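Local coordinates for protein phenol hydroxylase component phN (Pseudomonas stutzeri, PDB 3U52) that probably forms the di-iron, oxygen-activating component of a bacterial multicomponent phenol hydroxylase, which adds a hydroxyl group to phenol, at residues 92-97 and 154-159; 150-155 and 217-222; 281-286 and 346-351; 470-473 and 478-481; 484-487 and 491-494. All coordinates share one frame; numbering follows the deposited sequence.

Contact 1. Residues 92-97 and 154-159. With CU (copper (II) ion), chain J.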
# COMPACT_ATOMS: atom_id res chain seq x y z
N ARG A 92 3.69 -20.56 -17.70
CA ARG A 92 4.43 -20.19 -18.93
C ARG A 92 4.75 -18.70 -18.87
O ARG A 92 5.78 -18.25 -19.38
CB ARG A 92 3.65 -20.47 -20.23
CG ARG A 92 3.52 -21.97 -20.58
CD ARG A 92 2.73 -22.22 -21.90
NE ARG A 92 1.42 -21.54 -21.86
CZ ARG A 92 0.59 -21.35 -22.90
NH1 ARG A 92 0.93 -21.76 -24.12
NH2 ARG A 92 -0.58 -20.72 -22.72
N TYR A 93 3.84 -17.92 -18.27
CA TYR A 93 3.97 -16.45 -18.21
C TYR A 93 5.25 -16.05 -17.51
O TYR A 93 5.83 -15.02 -17.84
CB TYR A 93 2.75 -15.82 -17.48
CG TYR A 93 2.98 -14.36 -17.08
CD1 TYR A 93 2.77 -13.30 -18.00
CD2 TYR A 93 3.46 -14.02 -15.82
CE1 TYR A 93 3.00 -11.97 -17.64
CE2 TYR A 93 3.69 -12.71 -15.45
CZ TYR A 93 3.45 -11.69 -16.33
OH TYR A 93 3.73 -10.41 -15.90
N VAL A 94 5.71 -16.83 -16.53
CA VAL A 94 6.87 -16.42 -15.73
C VAL A 94 8.15 -16.33 -16.62
O VAL A 94 9.08 -15.58 -16.30
CB VAL A 94 7.05 -17.31 -14.52
CG1 VAL A 94 8.25 -16.86 -13.63
CG2 VAL A 94 5.74 -17.34 -13.70
N ASN A 95 8.16 -17.04 -17.74
CA ASN A 95 9.25 -16.91 -18.70
C ASN A 95 9.51 -15.51 -19.25
O ASN A 95 10.65 -15.17 -19.52
CB ASN A 95 9.10 -17.97 -19.78
CG ASN A 95 9.21 -19.38 -19.18
OD1 ASN A 95 10.28 -19.81 -18.80
ND2 ASN A 95 8.08 -20.05 -19.01
N ALA A 96 8.46 -14.70 -19.32
CA ALA A 96 8.58 -13.31 -19.68
C ALA A 96 9.36 -12.60 -18.59
O ALA A 96 10.17 -11.73 -18.89
CB ALA A 96 7.26 -12.70 -19.83
N LEU A 97 9.18 -13.00 -17.33
CA LEU A 97 9.90 -12.34 -16.21
C LEU A 97 11.37 -12.75 -16.07
O LEU A 97 12.21 -11.97 -15.57
CB LEU A 97 9.12 -12.51 -14.88
CG LEU A 97 7.63 -12.08 -14.87
CD1 LEU A 97 6.97 -12.39 -13.51
CD2 LEU A 97 7.39 -10.60 -15.26
N LYS A 154 11.38 -16.92 -5.55
CA LYS A 154 11.17 -18.00 -4.56
C LYS A 154 10.39 -19.21 -5.06
O LYS A 154 10.48 -20.30 -4.44
CB LYS A 154 10.49 -17.45 -3.32
CG LYS A 154 11.29 -16.29 -2.72
CD LYS A 154 10.69 -15.79 -1.43
CE LYS A 154 11.38 -14.52 -1.02
NZ LYS A 154 10.96 -14.12 0.37
N HIS A 155 9.62 -19.05 -6.13
CA HIS A 155 8.67 -20.10 -6.53
C HIS A 155 8.88 -20.66 -7.94
O HIS A 155 8.22 -21.65 -8.31
CB HIS A 155 7.22 -19.61 -6.41
CG HIS A 155 6.80 -19.41 -4.98
ND1 HIS A 155 6.43 -20.47 -4.18
CD2 HIS A 155 6.77 -18.31 -4.20
CE1 HIS A 155 6.18 -20.03 -2.95
NE2 HIS A 155 6.36 -18.72 -2.94
N PHE A 156 9.73 -19.98 -8.72
CA PHE A 156 9.97 -20.34 -10.13
C PHE A 156 11.48 -20.34 -10.46
O PHE A 156 12.26 -19.73 -9.75
CB PHE A 156 9.21 -19.39 -11.09
CG PHE A 156 7.69 -19.45 -10.94
CD1 PHE A 156 6.94 -20.44 -11.58
CD2 PHE A 156 7.04 -18.54 -10.11
CE1 PHE A 156 5.55 -20.52 -11.41
CE2 PHE A 156 5.64 -18.57 -9.93
CZ PHE A 156 4.88 -19.56 -10.60
N ASN A 157 11.88 -21.04 -11.53
CA ASN A 157 13.31 -21.23 -11.80
C ASN A 157 13.73 -20.14 -12.77
O ASN A 157 12.89 -19.45 -13.30
CB ASN A 157 13.58 -22.65 -12.32
CG ASN A 157 13.43 -23.72 -11.22
OD1 ASN A 157 13.88 -23.52 -10.09
ND2 ASN A 157 12.77 -24.85 -11.53
N GLY A 158 15.03 -19.93 -12.95
CA GLY A 158 15.51 -19.05 -13.98
C GLY A 158 15.59 -17.57 -13.61
O GLY A 158 16.01 -16.75 -14.42
N LEU A 159 15.22 -17.22 -12.38
CA LEU A 159 15.23 -15.81 -11.96
C LEU A 159 16.36 -15.56 -10.97
O LEU A 159 16.50 -14.45 -10.48
CB LEU A 159 13.88 -15.44 -11.29
CG LEU A 159 12.69 -15.39 -12.25
CD1 LEU A 159 11.58 -16.26 -11.77
CD2 LEU A 159 12.23 -13.97 -12.36
CU CU J . 6.24 -22.29 -5.18

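Contact 2. Residues 150-155 and 217-222. With CU (copper (II) ion), chain J.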
# COMPACT_ATOMS: atom_id res chain seq x y z
N SER A 150 11.19 -10.60 -6.57
CA SER A 150 11.72 -11.36 -5.47
C SER A 150 10.88 -12.58 -5.15
O SER A 150 11.39 -13.67 -4.96
CB SER A 150 11.79 -10.47 -4.24
OG SER A 150 12.61 -11.11 -3.28
N HIS A 151 9.57 -12.38 -5.14
CA HIS A 151 8.65 -13.42 -4.71
C HIS A 151 8.54 -14.45 -5.85
O HIS A 151 8.37 -15.64 -5.58
CB HIS A 151 7.28 -12.81 -4.37
CG HIS A 151 6.29 -13.80 -3.82
ND1 HIS A 151 6.39 -14.32 -2.55
CD2 HIS A 151 5.22 -14.40 -4.39
CE1 HIS A 151 5.38 -15.14 -2.33
NE2 HIS A 151 4.65 -15.20 -3.44
N TYR A 152 8.69 -14.01 -7.09
CA TYR A 152 8.67 -14.96 -8.24
C TYR A 152 9.88 -15.88 -8.19
O TYR A 152 9.76 -17.09 -8.45
CB TYR A 152 8.54 -14.26 -9.59
CG TYR A 152 7.15 -13.71 -9.87
CD1 TYR A 152 6.88 -12.35 -9.75
CD2 TYR A 152 6.11 -14.56 -10.29
CE1 TYR A 152 5.58 -11.84 -10.03
CE2 TYR A 152 4.84 -14.09 -10.53
CZ TYR A 152 4.57 -12.73 -10.42
OH TYR A 152 3.29 -12.29 -10.67
N ASN A 153 11.03 -15.31 -7.84
CA ASN A 153 12.29 -16.04 -7.65
C ASN A 153 12.20 -17.13 -6.58
O ASN A 153 12.87 -18.17 -6.68
CB ASN A 153 13.44 -15.07 -7.30
CG ASN A 153 14.74 -15.81 -7.00
OD1 ASN A 153 15.30 -15.73 -5.87
ND2 ASN A 153 15.22 -16.56 -7.98
N LYS A 154 11.38 -16.92 -5.55
CA LYS A 154 11.17 -18.00 -4.56
C LYS A 154 10.39 -19.21 -5.06
O LYS A 154 10.48 -20.30 -4.44
CB LYS A 154 10.49 -17.45 -3.32
CG LYS A 154 11.29 -16.29 -2.72
CD LYS A 154 10.69 -15.79 -1.43
CE LYS A 154 11.38 -14.52 -1.02
NZ LYS A 154 10.96 -14.12 0.37
N HIS A 155 9.62 -19.05 -6.13
CA HIS A 155 8.67 -20.10 -6.53
C HIS A 155 8.88 -20.66 -7.94
O HIS A 155 8.22 -21.65 -8.31
CB HIS A 155 7.22 -19.61 -6.41
CG HIS A 155 6.80 -19.41 -4.98
ND1 HIS A 155 6.43 -20.47 -4.18
CD2 HIS A 155 6.77 -18.31 -4.20
CE1 HIS A 155 6.18 -20.03 -2.95
NE2 HIS A 155 6.36 -18.72 -2.94
N ASN A 217 -2.51 -10.92 -17.52
CA ASN A 217 -2.09 -12.21 -17.08
C ASN A 217 -2.02 -12.36 -15.57
O ASN A 217 -1.41 -13.31 -15.07
CB ASN A 217 -0.79 -12.63 -17.79
CG ASN A 217 -1.02 -12.89 -19.24
OD1 ASN A 217 -1.35 -14.01 -19.63
ND2 ASN A 217 -0.95 -11.85 -20.05
N GLY A 218 -2.57 -11.40 -14.84
CA GLY A 218 -2.79 -11.57 -13.41
C GLY A 218 -1.61 -11.28 -12.51
O GLY A 218 -1.57 -11.69 -11.31
N ASP A 219 -0.65 -10.54 -13.07
CA ASP A 219 0.62 -10.32 -12.35
C ASP A 219 0.53 -8.92 -11.72
O ASP A 219 0.86 -7.90 -12.34
CB ASP A 219 1.80 -10.45 -13.33
CG ASP A 219 3.15 -10.09 -12.71
OD1 ASP A 219 3.28 -9.96 -11.47
OD2 ASP A 219 4.12 -9.95 -13.49
N MET A 220 0.02 -8.89 -10.49
CA MET A 220 -0.23 -7.64 -9.79
C MET A 220 1.04 -6.90 -9.44
O MET A 220 1.06 -5.66 -9.50
CB MET A 220 -1.02 -7.89 -8.52
CG MET A 220 -1.31 -6.62 -7.74
SD MET A 220 -2.19 -6.99 -6.17
CE MET A 220 -3.65 -7.82 -6.80
N ALA A 221 2.10 -7.61 -9.10
CA ALA A 221 3.39 -6.97 -8.80
C ALA A 221 3.95 -6.15 -9.94
O ALA A 221 4.33 -4.98 -9.76
CB ALA A 221 4.42 -8.01 -8.34
N THR A 222 4.02 -6.76 -11.12
CA THR A 222 4.57 -6.10 -12.31
C THR A 222 3.66 -4.91 -12.74
O THR A 222 4.13 -3.78 -13.04
CB THR A 222 4.83 -7.17 -13.44
OG1 THR A 222 5.80 -8.13 -12.98
CG2 THR A 222 5.29 -6.53 -14.79
CU CU J . 6.24 -22.29 -5.18

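Contact 3. Residues 281-286 and 346-351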
# COMPACT_ATOMS: atom_id res chain seq x y z
N ASP A 281 4.20 -12.00 -28.42
CA ASP A 281 3.44 -12.89 -29.31
C ASP A 281 3.35 -14.30 -28.75
O ASP A 281 2.30 -14.96 -28.94
CB ASP A 281 4.05 -12.96 -30.71
CG ASP A 281 3.69 -11.75 -31.57
OD1 ASP A 281 4.08 -11.71 -32.73
OD2 ASP A 281 2.97 -10.84 -31.10
N TYR A 282 4.41 -14.77 -28.06
CA TYR A 282 4.51 -16.19 -27.63
C TYR A 282 4.52 -16.47 -26.12
O TYR A 282 3.96 -17.50 -25.68
CB TYR A 282 5.79 -16.83 -28.21
CG TYR A 282 5.69 -17.11 -29.69
CD1 TYR A 282 6.00 -16.12 -30.65
CD2 TYR A 282 5.27 -18.35 -30.14
CE1 TYR A 282 5.86 -16.35 -32.01
CE2 TYR A 282 5.13 -18.62 -31.52
CZ TYR A 282 5.44 -17.63 -32.44
OH TYR A 282 5.30 -17.94 -33.76
N MET A 283 5.18 -15.62 -25.34
CA MET A 283 5.34 -15.93 -23.93
C MET A 283 4.14 -15.56 -23.05
O MET A 283 4.04 -16.05 -21.92
CB MET A 283 6.63 -15.36 -23.36
CG MET A 283 7.93 -15.87 -24.02
SD MET A 283 9.23 -15.17 -23.01
CE MET A 283 10.60 -16.23 -23.28
N LEU A 284 3.25 -14.71 -23.55
CA LEU A 284 2.06 -14.32 -22.77
C LEU A 284 0.87 -15.27 -23.06
O LEU A 284 0.44 -15.36 -24.21
CB LEU A 284 1.66 -12.86 -23.06
CG LEU A 284 2.72 -11.76 -22.86
CD1 LEU A 284 2.19 -10.42 -23.36
CD2 LEU A 284 3.15 -11.66 -21.38
N PRO A 285 0.39 -16.01 -22.04
CA PRO A 285 -0.80 -16.86 -22.21
C PRO A 285 -2.03 -16.09 -22.72
O PRO A 285 -2.65 -16.53 -23.71
CB PRO A 285 -1.03 -17.44 -20.80
CG PRO A 285 0.36 -17.52 -20.21
CD PRO A 285 1.02 -16.23 -20.70
N ASN A 286 -2.35 -14.95 -22.08
CA ASN A 286 -3.34 -14.00 -22.61
C ASN A 286 -2.67 -12.88 -23.37
O ASN A 286 -1.84 -12.16 -22.78
CB ASN A 286 -4.28 -13.45 -21.51
CG ASN A 286 -4.88 -14.56 -20.66
OD1 ASN A 286 -5.28 -15.59 -21.20
ND2 ASN A 286 -4.91 -14.38 -19.36
N THR A 346 19.55 -21.67 -22.34
CA THR A 346 18.93 -20.43 -21.84
C THR A 346 18.34 -20.69 -20.43
O THR A 346 18.17 -21.82 -20.02
CB THR A 346 17.76 -19.95 -22.77
OG1 THR A 346 16.73 -20.96 -22.77
CG2 THR A 346 18.23 -19.74 -24.24
N ASN A 347 18.03 -19.61 -19.71
CA ASN A 347 17.52 -19.68 -18.34
C ASN A 347 16.00 -19.54 -18.33
O ASN A 347 15.42 -19.21 -17.31
CB ASN A 347 18.16 -18.54 -17.50
CG ASN A 347 17.79 -17.15 -18.02
OD1 ASN A 347 17.99 -16.83 -19.20
ND2 ASN A 347 17.29 -16.29 -17.11
N PHE A 348 15.37 -19.75 -19.48
CA PHE A 348 13.92 -19.83 -19.61
C PHE A 348 13.50 -20.97 -20.53
O PHE A 348 14.29 -21.46 -21.35
CB PHE A 348 13.24 -18.48 -19.99
CG PHE A 348 13.63 -17.94 -21.36
CD1 PHE A 348 12.98 -18.39 -22.50
CD2 PHE A 348 14.66 -17.04 -21.48
CE1 PHE A 348 13.36 -17.88 -23.79
CE2 PHE A 348 15.06 -16.53 -22.73
CZ PHE A 348 14.41 -16.94 -23.90
N HIS A 349 12.25 -21.38 -20.39
CA HIS A 349 11.66 -22.45 -21.22
C HIS A 349 10.99 -21.95 -22.50
O HIS A 349 10.60 -20.79 -22.59
CB HIS A 349 10.57 -23.18 -20.40
CG HIS A 349 11.05 -23.65 -19.06
ND1 HIS A 349 12.12 -24.48 -18.90
CD2 HIS A 349 10.59 -23.39 -17.81
CE1 HIS A 349 12.30 -24.73 -17.61
NE2 HIS A 349 11.39 -24.07 -16.93
N THR A 350 10.85 -22.84 -23.48
CA THR A 350 10.05 -22.55 -24.67
C THR A 350 9.17 -23.78 -24.88
O THR A 350 9.28 -24.75 -24.15
CB THR A 350 10.92 -22.34 -25.94
OG1 THR A 350 11.57 -23.57 -26.23
CG2 THR A 350 12.04 -21.20 -25.77
N TRP A 351 8.30 -23.76 -25.89
CA TRP A 351 7.31 -24.83 -26.00
C TRP A 351 6.66 -24.58 -27.34
O TRP A 351 6.90 -23.53 -27.94
CB TRP A 351 6.22 -24.73 -24.90
CG TRP A 351 5.57 -23.34 -24.83
CD1 TRP A 351 4.50 -22.91 -25.57
CD2 TRP A 351 5.97 -22.20 -24.02
NE1 TRP A 351 4.21 -21.58 -25.30
CE2 TRP A 351 5.09 -21.12 -24.35
CE3 TRP A 351 6.96 -21.99 -23.06
CZ2 TRP A 351 5.18 -19.86 -23.72
CZ3 TRP A 351 7.06 -20.71 -22.45
CH2 TRP A 351 6.19 -19.67 -22.78
O HOH W 1 2.72 -19.44 -27.04

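Contact 4. Residues 470-473 and 478-481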
# COMPACT_ATOMS: atom_id res chain seq x y z
N VAL A 470 29.82 -25.26 -19.87
CA VAL A 470 29.57 -23.83 -20.08
C VAL A 470 28.22 -23.47 -19.46
O VAL A 470 28.13 -22.54 -18.67
CB VAL A 470 29.66 -23.41 -21.56
CG1 VAL A 470 29.39 -21.93 -21.73
CG2 VAL A 470 31.05 -23.77 -22.16
N VAL A 471 27.18 -24.23 -19.76
CA VAL A 471 25.83 -23.90 -19.27
C VAL A 471 25.74 -23.97 -17.74
O VAL A 471 25.26 -23.04 -17.11
CB VAL A 471 24.79 -24.74 -19.98
CG1 VAL A 471 23.43 -24.60 -19.32
CG2 VAL A 471 24.76 -24.38 -21.48
N GLN A 472 26.21 -25.06 -17.13
CA GLN A 472 26.11 -25.25 -15.68
C GLN A 472 27.14 -24.44 -14.90
O GLN A 472 26.78 -23.75 -13.92
CB GLN A 472 26.24 -26.76 -15.30
CG GLN A 472 26.11 -27.03 -13.75
CD GLN A 472 24.68 -26.85 -13.28
OE1 GLN A 472 23.78 -27.60 -13.68
NE2 GLN A 472 24.45 -25.81 -12.45
N LYS A 473 28.41 -24.48 -15.32
CA LYS A 473 29.47 -23.88 -14.49
C LYS A 473 29.77 -22.42 -14.78
O LYS A 473 30.12 -21.68 -13.85
CB LYS A 473 30.77 -24.72 -14.52
CG LYS A 473 30.65 -26.12 -13.80
CD LYS A 473 30.53 -25.98 -12.24
CE LYS A 473 29.95 -27.22 -11.55
NZ LYS A 473 30.62 -28.50 -11.99
N ASN A 478 20.97 -24.07 -14.10
CA ASN A 478 20.91 -25.41 -13.53
C ASN A 478 20.24 -26.30 -14.54
O ASN A 478 19.05 -26.21 -14.73
CB ASN A 478 20.13 -25.44 -12.23
CG ASN A 478 20.81 -24.63 -11.14
OD1 ASN A 478 20.17 -23.85 -10.44
ND2 ASN A 478 22.12 -24.78 -11.03
N ILE A 479 21.03 -27.16 -15.16
CA ILE A 479 20.52 -28.09 -16.17
C ILE A 479 19.41 -29.00 -15.65
O ILE A 479 19.57 -29.69 -14.63
CB ILE A 479 21.63 -28.91 -16.80
CG1 ILE A 479 22.67 -27.97 -17.42
CG2 ILE A 479 21.03 -29.91 -17.82
CD1 ILE A 479 24.06 -28.61 -17.63
N GLY A 480 18.29 -29.03 -16.37
CA GLY A 480 17.10 -29.77 -15.95
C GLY A 480 16.12 -28.97 -15.12
O GLY A 480 14.98 -29.40 -14.90
N GLU A 481 16.54 -27.77 -14.66
CA GLU A 481 15.68 -26.92 -13.87
C GLU A 481 15.30 -25.63 -14.60
O GLU A 481 14.13 -25.30 -14.68
CB GLU A 481 16.34 -26.60 -12.54
CG GLU A 481 16.48 -27.77 -11.62
CD GLU A 481 17.22 -27.39 -10.33
OE1 GLU A 481 17.07 -26.23 -9.86
OE2 GLU A 481 17.95 -28.25 -9.78

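Contact 5. Residues 484-487 and 491-494. With CU (copper (II) ion), chain J.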
# COMPACT_ATOMS: atom_id res chain seq x y z
N PHE A 484 15.54 -26.02 -21.16
CA PHE A 484 14.75 -27.06 -21.84
C PHE A 484 13.28 -26.68 -21.99
O PHE A 484 12.87 -25.63 -21.49
CB PHE A 484 14.83 -28.42 -21.13
CG PHE A 484 16.23 -29.03 -21.05
CD1 PHE A 484 17.06 -29.10 -22.19
CD2 PHE A 484 16.70 -29.56 -19.86
CE1 PHE A 484 18.34 -29.66 -22.12
CE2 PHE A 484 18.00 -30.13 -19.76
CZ PHE A 484 18.81 -30.19 -20.91
N ASP A 485 12.50 -27.54 -22.67
CA ASP A 485 11.08 -27.31 -22.88
C ASP A 485 10.28 -27.10 -21.58
O ASP A 485 10.57 -27.68 -20.53
CB ASP A 485 10.45 -28.50 -23.63
CG ASP A 485 9.24 -28.11 -24.41
OD1 ASP A 485 9.41 -27.87 -25.63
OD2 ASP A 485 8.10 -28.01 -23.84
N TYR A 486 9.25 -26.28 -21.67
CA TYR A 486 8.36 -26.05 -20.53
C TYR A 486 7.63 -27.34 -20.11
O TYR A 486 7.43 -27.61 -18.90
CB TYR A 486 7.33 -24.98 -20.87
CG TYR A 486 6.29 -24.82 -19.79
CD1 TYR A 486 6.60 -24.17 -18.58
CD2 TYR A 486 5.01 -25.35 -19.96
CE1 TYR A 486 5.60 -24.03 -17.56
CE2 TYR A 486 4.02 -25.21 -18.96
CZ TYR A 486 4.33 -24.56 -17.77
OH TYR A 486 3.32 -24.43 -16.80
N VAL A 487 7.21 -28.10 -21.12
CA VAL A 487 6.50 -29.38 -20.87
C VAL A 487 7.48 -30.38 -20.22
O VAL A 487 8.50 -30.76 -20.78
CB VAL A 487 5.84 -29.89 -22.18
CG1 VAL A 487 5.28 -31.29 -22.02
CG2 VAL A 487 4.75 -28.89 -22.60
N ASP A 491 9.02 -26.11 -13.24
CA ASP A 491 8.01 -25.05 -13.20
C ASP A 491 6.62 -25.59 -13.54
O ASP A 491 5.69 -25.33 -12.78
CB ASP A 491 8.31 -23.90 -14.16
CG ASP A 491 9.29 -22.82 -13.58
OD1 ASP A 491 9.81 -22.95 -12.44
OD2 ASP A 491 9.53 -21.81 -14.29
N GLN A 492 6.48 -26.34 -14.66
CA GLN A 492 5.19 -26.95 -15.02
C GLN A 492 4.64 -27.88 -13.91
O GLN A 492 3.47 -27.78 -13.54
CB GLN A 492 5.25 -27.72 -16.34
CG GLN A 492 3.87 -28.20 -16.76
CD GLN A 492 3.87 -29.30 -17.80
OE1 GLN A 492 3.05 -29.28 -18.71
NE2 GLN A 492 4.75 -30.28 -17.65
N LYS A 493 5.48 -28.76 -13.37
CA LYS A 493 5.08 -29.63 -12.24
C LYS A 493 4.64 -28.87 -10.97
O LYS A 493 3.64 -29.22 -10.34
CB LYS A 493 6.24 -30.61 -11.93
CG LYS A 493 6.53 -31.54 -13.19
CD LYS A 493 7.71 -32.53 -13.00
CE LYS A 493 7.62 -33.67 -14.05
NZ LYS A 493 8.31 -34.92 -13.55
N HIS A 494 5.37 -27.81 -10.63
CA HIS A 494 5.04 -26.97 -9.49
C HIS A 494 3.73 -26.19 -9.75
O HIS A 494 2.84 -26.13 -8.88
CB HIS A 494 6.21 -26.03 -9.22
CG HIS A 494 6.16 -25.35 -7.90
ND1 HIS A 494 6.39 -26.02 -6.71
CD2 HIS A 494 5.93 -24.06 -7.57
CE1 HIS A 494 6.28 -25.17 -5.70
NE2 HIS A 494 6.01 -23.98 -6.20
CU CU J . 6.24 -22.29 -5.18

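Contact 1. Residues 92-97 and 154-159
Val94 lays its two methyl groups against Phe156, and each does a different job. The CH-pi contact belongs to CG2, which sits over the centre of the Phe156 ring, 3.7 Å from the centroid and only 2° off the ring normal, about as squarely as a methyl can meet an aromatic face. A branched residue suits this place because, with CG2 spent on the ring, CG1 remains for ordinary apolar packing: Val94 CG1 rests 3.7 Å from Phe156 CB and 3.9 Å from Leu159 CD1. CG1 stands anti to the backbone N (chi1 -178°), which turns the fork of the valine across the phenylalanine at about a right angle. Farther along, Leu159 CD2 reaches the backbone of Leu97, 3.8 Å from Leu97 O.

These residues join the first turn of helix 94-103 to the chain as it leaves helix 125-155, inside the helical hydroxylase fold that carries the di-iron site. Side-chain packing between the segments is apolar and buried; polar groups find partners within 92-97 or beyond the two segments. Asn95 turns back so that its ND2 donates to Arg92 O at 2.9 Å, from above the carbonyl plane, while Asn95 OD1 accepts from His349 N. On the other segment, His155 ND1 binds the copper ion at 2.1 Å, with His494 as its partner, directly before the phenylalanine that Val94 covers.

Contact 2. Residues 150-155 and 217-222
Tyr152 and Asp219 meet through complementary first torsions. The tyrosine CG lies anti to the carbonyl carbon (chi1 -74°), carrying the ring outward from the last turns of helix 125-155, whereas the aspartate CG is anti to the backbone N (chi1 174°), which swings the carboxylate back to the phenol. Tyr152 OH donates to Asp219 OD1 over a very short 2.5 Å. The oxygen lies at the edge of the ring, near its plane, while the carboxylate itself stands almost upright to that ring, the two planes 81° apart.

Asp219 is also the N-cap of the helix that begins at Met220. Its OD1 accepts a weak but straight bond from Thr222 N at 3.3 Å, so one oxygen takes both the phenol proton and a backbone N-H of the first turn. Aspartate fits here because a short, acidic side chain can face the helix start, whose dipole would be expected to favour its negative charge. Ala221 adds a light apolar touch, its CB 4.3 Å from Tyr152 CE1 at the ring edge. A phenylalanine in place of Tyr152 would keep the ring but is likely to leave the buried Asp219 OD1 without its hydroxyl donor from helix 125-155.

Around the pair, Tyr93 OH probably hydrogen-bonds to Asp219 OD2, whose place is less certain. Leu97 of helix 94-103 packs against Tyr152, Asp219 and the xenon-pocket residue Thr222, and Phe79 of helix 58-81 touches Tyr152 and Ala221. The contact therefore ties the end of helix 125-155 to the start of helix 220-250, with helices 94-103 and 58-81 packed against it.

Contact 3. Residues 281-286 and 346-351
Met283 and Phe348 meet methyl to ring. The methionine starts with CG anti to its carbonyl carbon and then runs extended, so that CE arrives over one face of Phe348, 3.3 Å from both CD1 and CE1, toward one side of the ring. The sulfur follows behind: Met283 SD stands 5.3 Å from the ring centroid and 25° off its normal, a Met-aromatic contact at some distance. An unbranched, flexible thioether suits the task, since it can reach the loop and approach the phenylalanine at about a right angle.

Phe348 and Trp351 both place CG between the backbone N and the carbonyl carbon, a sterically costly choice (chi1 64° and 53°). For the tryptophan this brings the far side of the indole from the loop between helices 331-342 and 355-364 to the end of helix 254-283. Its CZ2 comes edge-on to the carbonyl oxygen of Tyr282, 3.3 Å away, and lies beside Met283 CA.

One water joins the same two groups, donating to Tyr282 O at 2.7 Å and accepting from Trp351 NE1 at 3.1 Å. A leucine in place of Trp351 would probably open a gap beside Met283 and deprive this water of its indole donor.

The chemistry is mainly apolar with one polar bridge: at the pi-type turn, water serves the buried Tyr282 carbonyl and links it to the indole N-H, while CZ2 merely packs beside the oxygen.

Contact 4. Residues 470-473 and 478-481
A helix-to-loop contact close in sequence, this one folds the chain after helix 467-474 back on the helix's last turns, with Gln472 at its middle. The glutamine carries both the polar and part of the apolar packing. Its CG leaves anti to the backbone N and the chain then bends at chi2 (73°), curling the amide over to the returning loop. There Gln472 OE1 accepts from the backbone N of Ile479 at 3.2 Å, with an N-H...O angle of 155°; the donor approaches from above the carbonyl plane, 37° out of it. The amides of Gln472 and Asn478 lie nearly coplanar, close beside one another.

The loop's shape is that of a tight reversal: Glu481 N bonds back to Asn478 O at 3.0 Å, closing a type II beta turn in which Ile479 and Gly480 are the central residues. Glycine suits the third position because its phi is positive, where a side chain would press on the carbonyl O of the residue before. The backbone N of Asn478 donates to Asp482 OD1.

Ile479 supplies the apolar half. Its CD1 packs 3.7 Å from Gln472 CB, the aliphatic root of the glutamine, while its CG1 meets Val471 CG1 at 3.9 Å. A long branched isoleucine can touch both helix residues at once, crossing the buried valine at about a right angle; on the loop side Phe484 packs against it, and a bound xenon lies about 4 Å from its side chain.

Contact 5. Residues 484-487 and 491-494
Gln492 presses its aliphatic stem on the ring of Tyr486, and this is the tight part of the contact. CB lies over one face toward the rim, 3.9 Å from the ring centroid and 23° off the normal, a CH-pi contact; Gln492 CG follows at 3.7 Å from Tyr486 CE2. The tyrosine CG is anti to the backbone N (chi1 174°), which lays the ring along the first turn of the helix, and the two side chains cross at about a right angle. Gln492 CB is also 3.4 Å from Tyr486 O. Glutamine suits the place because its methylenes can cover a ring while its polar end lies at the partly exposed edge beside Val487.

The arrangement is a short loop turning into helix 490-498, whose His494 binds copper through NE2 at 2.0 Å. Ahead of it, Asp485 OD2 accepts from Val487 N at 2.9 Å, an Asx turn that bends the chain toward the helix. Ser489 OG hydrogen-bonds to Tyr486 O and Gln492 N, joining loop and helix start.

On the solvent side the fit is looser: the end of Gln492 merely lies alongside exposed Val487, whose CB points away from the helix. Asp491, by contrast, faces inward, forming a salt bridge with Lys98.

Contact 1 is the hub: its centre lies about 8 Å from that of contact 2 and about 10 Å from those of contacts 3 and 5. Contacts 1 and 2 share Lys154 and His155, and the copper ion bridges from that histidine to His494 of contact 5, uniting the end of helix 125-155 with helix 490-498. A hydrogen bond from Asn157 N to Asp491 OD1, 3.0 Å, adds to this. Contact 3 joins contact 5 through Tyr486 N and Thr350 O, 2.9 Å apart. Contact 4 lies farther out, its centre about 15 Å from that of contact 5, which it touches through Ile479 and Phe484. Xenon touches Thr222 of contact 2; no contact holds an iron ligand.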